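PDB 5Z7R: short-chain-enoyl-CoA hydratase from Clostridium acetobutylicum, which catalyses the reversible hydration of crotonyl-CoA and also accepts hexenoyl-CoA but not higher analogues, a step of butanoate metabolism. Local coordinates for residues Met218-Ile222 with Asp223-Ala227; Gln147-Ser150 with Arg151-Met155; Lys193-Ala196 with Asn197-Ser201. All coordinates share one frame; numbering follows the deposited sequence.

In the fold
From the N terminus the order is interaction 2, interaction 3, interaction 1. All three are local, so none closes a long loop, and none nests in or crosses another. Interaction 2 runs along helix 145-153 to the turn into helix 155-164, near the probable active-site residues Glu-114 and Glu-134. Interaction 3 lies along helix 188-201, which packs on strands 51-56 and 100-104. Interaction 1 leads from the loop after helix 204-217 into helix 222-236. The centres of interactions 1 and 2 are 19 Å apart within the chain, but the two regions meet between subunits, where Met-218 packs on Ser-150 of a neighbouring subunit.

Interaction 1 of 3, residues Met218-Ile222 with Asp223-Ala227; sequences MQCDI and DTALA
Ile-222 and Asp-221 meet the residues one turn ahead of them in a helix N-cap, at the start of helix 222-236 in this crotonase-fold enzyme. Asp-221 is the cap itself. Its CG sits between its own backbone N and carbonyl carbon (chi1 73°), which swings OD1 over the first turn to accept from Thr-224 N at 3.0 Å. The bond is fairly straight, 163° at the hydrogen, but the donor comes from above the carboxylate plane. The backbone of Asp-221 takes part, its O accepting from Ala-225 N at 2.9 Å. Asp-223 brings a second carboxylate close: its OD2 lies 4.2 Å from Asp-221 OD1, a like-charge pair probably eased by the salt bridge from Asp-223 to Arg-91 of a neighbouring subunit. Ile-222 faces that same subunit, where it packs on Arg-91, while its N donates to Gln-219 OE1 of this neighbour. On its own helix Ile-222 O accepts from Leu-226 N at 2.9 Å. Beside that bond the branched side chains pass at a slant: CG1 of Ile-222 comes to 3.9 Å from CD1 of Leu-226, and CD1 of Ile-222 lies 3.9 Å from CG of Leu-226.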
loop_
_atom_site.group_PDB
_atom_site.type_symbol
_atom_site.label_atom_id
_atom_site.label_comp_id
_atom_site.label_asym_id
_atom_site.label_seq_id
_atom_site.Cartn_x
_atom_site.Cartn_y
_atom_site.Cartn_z
ATOM N N MET A 218 0.701 -0.522 10.899
ATOM C CA MET A 218 0.925 0.839 10.439
ATOM C C MET A 218 1.367 0.935 8.948
ATOM O O MET A 218 1.420 2.051 8.337
ATOM C CB MET A 218 1.951 1.455 11.353
ATOM C CG MET A 218 1.938 2.945 11.353
ATOM S SD MET A 218 0.473 3.690 12.115
ATOM C CE MET A 218 1.088 5.359 11.920
ATOM N N GLN A 219 1.712 -0.216 8.358
ATOM C CA GLN A 219 2.244 -0.216 7.019
ATOM C C GLN A 219 1.158 -0.365 5.972
ATOM O O GLN A 219 1.394 -0.114 4.817
ATOM C CB GLN A 219 3.255 -1.350 6.843
ATOM C CG GLN A 219 4.334 -1.419 7.909
ATOM C CD GLN A 219 4.985 -0.085 8.078
ATOM O OE1 GLN A 219 5.352 0.559 7.099
ATOM N NE2 GLN A 219 5.080 0.377 9.327
ATOM N N CYS A 220 -0.017 -0.802 6.367
ATOM C CA CYS A 220 -1.006 -1.146 5.411
ATOM C C CYS A 220 -2.317 -0.421 5.684
ATOM O O CYS A 220 -2.416 0.390 6.584
ATOM C CB CYS A 220 -1.196 -2.642 5.438
ATOM S SG CYS A 220 -1.760 -3.311 7.018
ATOM N N ASP A 221 -3.301 -0.722 4.842
ATOM C CA ASP A 221 -4.608 -0.134 4.937
ATOM C C ASP A 221 -5.280 -0.496 6.242
ATOM O O ASP A 221 -5.044 -1.562 6.779
ATOM C CB ASP A 221 -5.494 -0.565 3.722
ATOM C CG ASP A 221 -5.940 -1.998 3.789
ATOM O OD1 ASP A 221 -6.992 -2.308 4.351
ATOM O OD2 ASP A 221 -5.242 -2.858 3.267
ATOM N N ILE A 222 -6.172 0.381 6.699
ATOM C CA ILE A 222 -6.844 0.233 7.972
ATOM C C ILE A 222 -7.604 -1.083 8.073
ATOM O O ILE A 222 -7.645 -1.661 9.152
ATOM C CB ILE A 222 -7.779 1.458 8.305
ATOM C CG1 ILE A 222 -8.326 1.372 9.740
ATOM C CG2 ILE A 222 -8.957 1.598 7.319
ATOM C CD1 ILE A 222 -7.248 1.357 10.811
ATOM N N ASP A 223 -8.214 -1.592 6.997
ATOM C CA ASP A 223 -8.963 -2.866 7.171
ATOM C C ASP A 223 -8.060 -4.091 7.409
ATOM O O ASP A 223 -8.309 -4.906 8.310
ATOM C CB ASP A 223 -9.906 -3.116 6.031
ATOM C CG ASP A 223 -11.001 -2.095 5.997
ATOM O OD1 ASP A 223 -11.887 -2.171 6.890
ATOM O OD2 ASP A 223 -10.922 -1.198 5.108
ATOM N N THR A 224 -7.006 -4.225 6.630
ATOM C CA THR A 224 -6.163 -5.356 6.884
ATOM C C THR A 224 -5.407 -5.101 8.194
ATOM O O THR A 224 -5.188 -6.037 8.947
ATOM C CB THR A 224 -5.195 -5.772 5.763
ATOM O OG1 THR A 224 -3.856 -5.534 6.199
ATOM C CG2 THR A 224 -5.459 -5.162 4.440
ATOM N N ALA A 225 -5.096 -3.842 8.501
ATOM C CA ALA A 225 -4.515 -3.514 9.812
ATOM C C ALA A 225 -5.371 -3.988 10.988
ATOM O O ALA A 225 -4.871 -4.662 11.923
ATOM C CB ALA A 225 -4.264 -2.024 9.926
ATOM N N LEU A 226 -6.658 -3.652 10.938
ATOM C CA LEU A 226 -7.563 -4.027 12.017
ATOM C C LEU A 226 -7.607 -5.515 12.134
ATOM O O LEU A 226 -7.689 -6.042 13.254
ATOM C CB LEU A 226 -8.978 -3.482 11.837
ATOM C CG LEU A 226 -9.023 -1.949 11.944
ATOM C CD1 LEU A 226 -10.366 -1.433 11.460
ATOM C CD2 LEU A 226 -8.667 -1.411 13.342
ATOM N N ALA A 227 -7.533 -6.216 11.011
ATOM C CA ALA A 227 -7.674 -7.675 11.077
ATOM C C ALA A 227 -6.403 -8.265 11.668
ATOM O O ALA A 227 -6.447 -9.222 12.406
ATOM C CB ALA A 227 -7.976 -8.255 9.710
#

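Interaction 2 of 3, residues Gln147-Ser150 with Arg151-Met155; sequences QRLS and RLVGM
Arg-151 reaches back one turn and grips Gln-147 twice with a single nitrogen. Its NH2 donates to the side-chain OE1 of Gln-147 at 3.0 Å and to the backbone O of the same residue at 3.2 Å. The second bond is the straighter, 173° at the hydrogen. Both acceptors lie at the edge of the guanidinium, close to its plane, whereas the Gln-147 amide is turned 66° against it. The arginine chain runs extended from CG to NE, passing over Gln-147 O, and the bend at chi2 of Gln-147 (-40°) helps its amide meet the far end. Gln-147 O also takes weak bonds from Arg-151 N and from Ser-150 OG. The other ends of both side chains lead to a neighbouring subunit: Gln-147 NE2 donates to Ala-213 O there, and Arg-151 NH1 to Gly-217 O. This is the last turn of helix 145-153, with Val-153 N on Leu-149 O at 2.7 Å. Gly-154 then breaks out with positive phi and serves as N-cap residue for helix 155-164; its N makes a weak bond to Ser-150 O. Arg-148, salt-bridged through NE to Glu-94 OE1, has its side chain about 6 Å from that of Glu-114, the nucleophile by similarity to relatives. Further along, CG of Leu-149 rests 4.0 Å from CG2 of Val-153. Both leucine and valine also pack on Leu-178, and Leu-149 touches Ala-158, Leu-161 and Ile-162 of helix 155-164.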
loop_
_atom_site.group_PDB
_atom_site.type_symbol
_atom_site.label_atom_id
_atom_site.label_comp_id
_atom_site.label_asym_id
_atom_site.label_seq_id
_atom_site.Cartn_x
_atom_site.Cartn_y
_atom_site.Cartn_z
ATOM N N GLN A 147 12.909 8.634 5.764
ATOM C CA GLN A 147 11.668 7.935 5.944
ATOM C C GLN A 147 11.071 8.086 7.344
ATOM O O GLN A 147 9.839 8.241 7.494
ATOM C CB GLN A 147 11.879 6.445 5.679
ATOM C CG GLN A 147 12.246 6.096 4.257
ATOM C CD GLN A 147 11.472 6.906 3.228
ATOM O OE1 GLN A 147 10.236 6.926 3.238
ATOM N NE2 GLN A 147 12.204 7.587 2.335
ATOM N N ARG A 148 11.919 7.990 8.364
ATOM C CA ARG A 148 11.440 7.962 9.706
ATOM C C ARG A 148 11.033 9.404 10.172
ATOM O O ARG A 148 10.033 9.583 10.844
ATOM C CB ARG A 148 12.451 7.268 10.633
ATOM C CG ARG A 148 12.448 5.727 10.503
ATOM C CD ARG A 148 13.123 4.988 11.654
ATOM N NE ARG A 148 13.053 3.542 11.481
ATOM C CZ ARG A 148 13.996 2.808 10.857
ATOM N NH1 ARG A 148 15.080 3.376 10.381
ATOM N NH2 ARG A 148 13.850 1.509 10.682
ATOM N N LEU A 149 11.779 10.422 9.794
ATOM C CA LEU A 149 11.505 11.735 10.342
ATOM C C LEU A 149 10.079 12.185 9.922
ATOM O O LEU A 149 9.252 12.508 10.759
ATOM C CB LEU A 149 12.554 12.720 9.845
ATOM C CG LEU A 149 12.549 14.097 10.493
ATOM C CD1 LEU A 149 12.720 13.997 11.991
ATOM C CD2 LEU A 149 13.658 14.938 9.921
ATOM N N SER A 150 9.798 12.132 8.618
ATOM C CA SER A 150 8.521 12.568 8.083
ATOM C C SER A 150 7.392 11.747 8.680
ATOM O O SER A 150 6.314 12.272 8.990
ATOM C CB SER A 150 8.526 12.415 6.600
ATOM O OG SER A 150 8.874 11.112 6.306
ATOM N N ARG A 151 7.644 10.470 8.900
ATOM C CA ARG A 151 6.649 9.630 9.574
ATOM C C ARG A 151 6.404 10.060 11.001
ATOM O O ARG A 151 5.313 9.883 11.495
ATOM C CB ARG A 151 7.038 8.144 9.586
ATOM C CG ARG A 151 6.744 7.407 8.295
ATOM C CD ARG A 151 7.459 6.060 8.215
ATOM N NE ARG A 151 7.002 5.294 7.038
ATOM C CZ ARG A 151 7.410 5.469 5.776
ATOM N NH1 ARG A 151 6.940 4.668 4.852
ATOM N NH2 ARG A 151 8.333 6.384 5.438
ATOM N N LEU A 152 7.428 10.587 11.671
ATOM C CA LEU A 152 7.303 10.935 13.080
ATOM C C LEU A 152 6.849 12.395 13.255
ATOM O O LEU A 152 6.043 12.685 14.129
ATOM C CB LEU A 152 8.625 10.645 13.831
ATOM C CG LEU A 152 8.860 9.401 14.720
ATOM C CD1 LEU A 152 7.842 8.245 14.664
ATOM C CD2 LEU A 152 10.280 8.889 14.465
ATOM N N VAL A 153 7.349 13.320 12.454
ATOM C CA VAL A 153 7.048 14.730 12.711
ATOM C C VAL A 153 6.238 15.391 11.588
ATOM O O VAL A 153 6.020 16.609 11.599
ATOM C CB VAL A 153 8.350 15.536 12.949
ATOM C CG1 VAL A 153 9.253 14.861 13.994
ATOM C CG2 VAL A 153 9.104 15.799 11.643
ATOM N N GLY A 154 5.834 14.617 10.590
ATOM C CA GLY A 154 5.075 15.160 9.465
ATOM C C GLY A 154 6.002 15.636 8.381
ATOM O O GLY A 154 7.171 15.895 8.610
ATOM N N MET A 155 5.483 15.758 7.174
ATOM C CA MET A 155 6.283 16.189 6.055
ATOM C C MET A 155 6.815 17.616 6.119
ATOM O O MET A 155 7.970 17.867 5.771
ATOM C CB MET A 155 5.513 15.975 4.778
ATOM C CG MET A 155 5.393 14.508 4.468
ATOM S SD MET A 155 6.055 14.164 2.838
ATOM C CE MET A 155 5.109 15.298 1.803
#

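Interaction 3 of 3, residues Lys193-Ala196 with Asn197-Ser201; sequences KEIA and NKIVS
The carboxylate-bearing chain of Glu-194 lies alongside Lys-198, the two pointing the same way, and the amide of Asn-197 lies beside Lys-193 O, modelled too close to it, so its exact pose is doubtful. Lys-198 bends at its last torsion (chi4 87°), which brings NZ back to 4.0 Å from Glu-194 CG. The charges themselves stay apart, with NZ of Lys-198 4.9 Å from OE1 of Glu-194, so any attraction is probably modest. On the backbone, Lys-198 N donates to Glu-194 O at 3.0 Å, and one residue on Ile-199 N reaches Ile-195 O at 3.0 Å, almost straight at 175°. On the buried flank CG2 of Ile-195 meets CD1 of Ile-199 at 4.0 Å. Ile-195 also packs on Thr-164 and Ile-199 on Phe-163 of a neighbouring subunit. Ile-195 and Ala-196 touch Ile-101 of strand 100-104, while Val-200 reaches Ala-51 of strand 51-56 and Lys-193 bridges to Glu-11. With polar Glu-194 and Asn-197 on its exposed side and Ile-195, Ala-196 and Ile-199 on its buried side, this amphipathic helix packs on strands 51-56 and 100-104 of the mixed beta sheet of the crotonase fold.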
loop_
_atom_site.group_PDB
_atom_site.type_symbol
_atom_site.label_atom_id
_atom_site.label_comp_id
_atom_site.label_asym_id
_atom_site.label_seq_id
_atom_site.Cartn_x
_atom_site.Cartn_y
_atom_site.Cartn_z
ATOM N N LYS A 193 13.804 4.859 33.127
ATOM C CA LYS A 193 13.689 3.654 33.939
ATOM C C LYS A 193 12.319 3.518 34.492
ATOM O O LYS A 193 11.825 2.402 34.617
ATOM C CB LYS A 193 14.730 3.584 35.081
ATOM C CG LYS A 193 16.161 3.334 34.606
ATOM C CD LYS A 193 17.138 2.866 35.679
ATOM C CE LYS A 193 18.461 3.645 35.621
ATOM N NZ LYS A 193 19.671 2.779 35.676
ATOM N N GLU A 194 11.669 4.633 34.818
ATOM C CA GLU A 194 10.300 4.509 35.299
ATOM C C GLU A 194 9.353 4.178 34.146
ATOM O O GLU A 194 8.450 3.346 34.308
ATOM C CB GLU A 194 9.857 5.704 36.168
ATOM C CG GLU A 194 9.570 7.024 35.472
ATOM C CD GLU A 194 9.845 8.263 36.347
ATOM O OE1 GLU A 194 9.183 9.311 36.115
ATOM O OE2 GLU A 194 10.741 8.211 37.238
ATOM N N ILE A 195 9.594 4.733 32.957
ATOM C CA ILE A 195 8.847 4.245 31.776
ATOM C C ILE A 195 9.120 2.746 31.560
ATOM O O ILE A 195 8.208 1.956 31.513
ATOM C CB ILE A 195 9.149 5.058 30.508
ATOM C CG1 ILE A 195 8.613 6.471 30.675
ATOM C CG2 ILE A 195 8.522 4.388 29.275
ATOM C CD1 ILE A 195 9.260 7.491 29.761
ATOM N N ALA A 196 10.381 2.356 31.498
ATOM C CA ALA A 196 10.734 0.950 31.303
ATOM C C ALA A 196 10.095 0.060 32.337
ATOM O O ALA A 196 9.607 -1.032 32.022
ATOM C CB ALA A 196 12.231 0.791 31.344
ATOM N N ASN A 197 10.061 0.555 33.578
ATOM C CA ASN A 197 9.582 -0.246 34.697
ATOM C C ASN A 197 8.087 -0.488 34.645
ATOM O O ASN A 197 7.645 -1.598 34.881
ATOM C CB ASN A 197 10.052 0.350 36.043
ATOM C CG ASN A 197 11.567 0.226 36.217
ATOM O OD1 ASN A 197 12.148 -0.832 35.942
ATOM N ND2 ASN A 197 12.217 1.307 36.641
ATOM N N LYS A 198 7.313 0.542 34.311
ATOM C CA LYS A 198 5.884 0.342 34.051
ATOM C C LYS A 198 5.737 -0.684 32.951
ATOM O O LYS A 198 5.004 -1.649 33.113
ATOM C CB LYS A 198 5.141 1.632 33.646
ATOM C CG LYS A 198 5.482 2.832 34.501
ATOM C CD LYS A 198 4.474 3.961 34.388
ATOM C CE LYS A 198 4.884 5.190 35.226
ATOM N NZ LYS A 198 5.784 6.148 34.500
ATOM N N ILE A 199 6.443 -0.502 31.834
ATOM C CA ILE A 199 6.294 -1.467 30.732
ATOM C C ILE A 199 6.511 -2.908 31.212
ATOM O O ILE A 199 5.754 -3.836 30.885
ATOM C CB ILE A 199 7.244 -1.160 29.576
ATOM C CG1 ILE A 199 6.832 0.195 28.949
ATOM C CG2 ILE A 199 7.241 -2.323 28.585
ATOM C CD1 ILE A 199 7.712 0.700 27.817
ATOM N N VAL A 200 7.553 -3.077 32.009
ATOM C CA VAL A 200 7.965 -4.405 32.508
ATOM C C VAL A 200 6.959 -5.046 33.479
ATOM O O VAL A 200 6.838 -6.262 33.532
ATOM C CB VAL A 200 9.363 -4.275 33.142
ATOM C CG1 VAL A 200 9.677 -5.450 34.037
ATOM C CG2 VAL A 200 10.411 -4.101 32.046
ATOM N N SER A 201 6.209 -4.225 34.208
ATOM C CA SER A 201 5.133 -4.710 35.095
ATOM C C SER A 201 3.921 -5.222 34.365
ATOM O O SER A 201 3.097 -5.960 34.942
ATOM C CB SER A 201 4.684 -3.574 35.992
ATOM O OG SER A 201 5.597 -2.491 35.818
#